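Galactofuranose-binding protein YtfQ (Escherichia coli, PDB 2VK2) binds alpha- and beta-galactofuranose in the periplasm as the solute-binding component of the YtfQRT-YjfF ABC transporter. Local coordinates at residues A[22-27]-A[33-38]. Sequence-based numbering, arbitrary orientation.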
loop_
_atom_site.group_PDB
_atom_site.type_symbol
_atom_site.label_atom_id
_atom_site.label_comp_id
_atom_site.label_asym_id
_atom_site.label_seq_id
_atom_site.Cartn_x
_atom_site.Cartn_y
_atom_site.Cartn_z
ATOM N N ASN A 22 -0.783 8.520 11.433
ATOM C CA ASN A 22 -0.410 9.858 11.904
ATOM C C ASN A 22 -1.234 10.945 11.226
ATOM O O ASN A 22 -1.735 11.861 11.879
ATOM C CB ASN A 22 1.076 10.132 11.644
ATOM C CG ASN A 22 1.999 9.326 12.541
ATOM O OD1 ASN A 22 1.602 8.848 13.603
ATOM N ND2 ASN A 22 3.249 9.182 12.116
ATOM N N VAL A 23 -1.374 10.836 9.908
ATOM C CA VAL A 23 -2.115 11.821 9.129
ATOM C C VAL A 23 -3.621 11.760 9.416
ATOM O O VAL A 23 -4.293 12.792 9.441
ATOM C CB VAL A 23 -1.842 11.659 7.622
ATOM C CG1 VAL A 23 -2.729 12.588 6.803
ATOM C CG2 VAL A 23 -0.368 11.928 7.335
ATOM N N ALA A 24 -4.150 10.560 9.648
ATOM C CA ALA A 24 -5.546 10.424 10.059
ATOM C C ALA A 24 -5.794 11.214 11.344
ATOM O O ALA A 24 -6.785 11.933 11.462
ATOM C CB ALA A 24 -5.906 8.960 10.253
ATOM N N LYS A 25 -4.880 11.084 12.300
ATOM C CA LYS A 25 -4.986 11.803 13.566
ATOM C C LYS A 25 -4.903 13.317 13.381
ATOM O O LYS A 25 -5.737 14.045 13.912
ATOM C CB LYS A 25 -3.909 11.335 14.542
ATOM C CG LYS A 25 -4.098 9.917 15.052
ATOM C CD LYS A 25 -2.914 9.504 15.907
ATOM C CE LYS A 25 -3.057 8.093 16.437
ATOM N NZ LYS A 25 -1.834 7.670 17.177
ATOM N N SER A 26 -3.911 13.791 12.628
ATOM C CA SER A 26 -3.752 15.239 12.430
ATOM C C SER A 26 -4.900 15.831 11.609
ATOM O O SER A 26 -5.353 16.943 11.886
ATOM C CB SER A 26 -2.387 15.584 11.813
ATOM O OG SER A 26 -2.160 14.906 10.594
ATOM N N GLU A 27 -5.386 15.085 10.619
ATOM C CA GLU A 27 -6.557 15.513 9.852
ATOM C C GLU A 27 -7.792 15.627 10.745
ATOM O O GLU A 27 -8.510 16.624 10.690
ATOM C CB GLU A 27 -6.837 14.551 8.693
ATOM C CG GLU A 27 -5.910 14.734 7.492
ATOM C CD GLU A 27 -6.251 15.956 6.648
ATOM O OE1 GLU A 27 -7.297 16.591 6.891
ATOM O OE2 GLU A 27 -5.468 16.287 5.735
ATOM N N ILE A 33 -12.718 16.671 14.775
ATOM C CA ILE A 33 -13.362 15.361 14.749
ATOM C C ILE A 33 -12.673 14.455 15.760
ATOM O O ILE A 33 -11.443 14.428 15.844
ATOM C CB ILE A 33 -13.285 14.744 13.334
ATOM C CG1 ILE A 33 -14.133 15.567 12.359
ATOM C CG2 ILE A 33 -13.746 13.284 13.347
ATOM C CD1 ILE A 33 -13.940 15.197 10.903
ATOM N N THR A 34 -13.473 13.738 16.547
ATOM C CA THR A 34 -12.960 12.752 17.488
ATOM C C THR A 34 -12.713 11.451 16.731
ATOM O O THR A 34 -13.642 10.866 16.182
ATOM C CB THR A 34 -13.965 12.507 18.633
ATOM O OG1 THR A 34 -14.216 13.740 19.320
ATOM C CG2 THR A 34 -13.430 11.484 19.620
ATOM N N LEU A 35 -11.459 11.013 16.693
ATOM C CA LEU A 35 -11.086 9.816 15.953
ATOM C C LEU A 35 -10.641 8.724 16.910
ATOM O O LEU A 35 -9.715 8.918 17.698
ATOM C CB LEU A 35 -9.956 10.136 14.976
ATOM C CG LEU A 35 -9.501 8.985 14.074
ATOM C CD1 LEU A 35 -10.614 8.556 13.129
ATOM C CD2 LEU A 35 -8.259 9.380 13.296
ATOM N N LYS A 36 -11.317 7.580 16.838
ATOM C CA LYS A 36 -10.934 6.394 17.584
ATOM C C LYS A 36 -10.317 5.414 16.606
ATOM O O LYS A 36 -10.939 5.068 15.602
ATOM C CB LYS A 36 -12.158 5.755 18.233
ATOM C CG LYS A 36 -13.013 6.731 19.018
ATOM C CD LYS A 36 -14.142 6.027 19.747
ATOM C CE LYS A 36 -13.618 5.192 20.904
ATOM N NZ LYS A 36 -14.697 4.776 21.825
ATOM N N ILE A 37 -9.096 4.973 16.888
ATOM C CA ILE A 37 -8.401 4.048 16.002
ATOM C C ILE A 37 -8.243 2.688 16.670
ATOM O O ILE A 37 -7.678 2.579 17.760
ATOM C CB ILE A 37 -7.019 4.583 15.577
ATOM C CG1 ILE A 37 -7.150 5.980 14.963
ATOM C CG2 ILE A 37 -6.375 3.632 14.580
ATOM C CD1 ILE A 37 -5.835 6.573 14.497
ATOM N N ALA A 38 -8.767 1.659 16.012
ATOM C CA ALA A 38 -8.584 0.278 16.439
ATOM C C ALA A 38 -7.512 -0.364 15.567
ATOM O O ALA A 38 -7.540 -0.238 14.344
ATOM C CB ALA A 38 -9.897 -0.495 16.328
#
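Ala-24 meets Leu-35 through a single methyl: CD2 of Leu-35 lies 3.9 Å from CB of Ala-24 and 3.5 Å from the Ala-24 carbonyl O, so it rests against the helix backbone as well as the small side chain. With chi1 of Leu-35 at -177°, its CG swings away from the backbone N, and chi2 of 64° then directs CD2 to the helix. The buried Ala-24 also touches Ala-252 of helix 252-265. Lys-25 contributes carbon atoms rather than its ammonium group: the methylene chain, extended beyond CG, crosses Ile-37 at about a right angle, and the terminal CD1 of Ile-37 lies 3.8 Å from CG and 3.7 Å from CE of Lys-25. Glu-27 turns to other partners, a salt bridge to Arg-31 and a hydrogen bond to Asn-250. Leu-35 and Ile-37, alternate residues on one face of the strand, thus supply the sheet's side of the packing. The axes of helix segment 22-27 and strand segment 34-38 approach to 8.8 Å and run nearly antiparallel, at 158°. Such geometry fits the helix-to-second-strand half of a beta-alpha-beta crossover: strand 4-9, helix 15-31 and edge strand 34-39 of the parallel sheet in one lobe of a periplasmic sugar-binding protein.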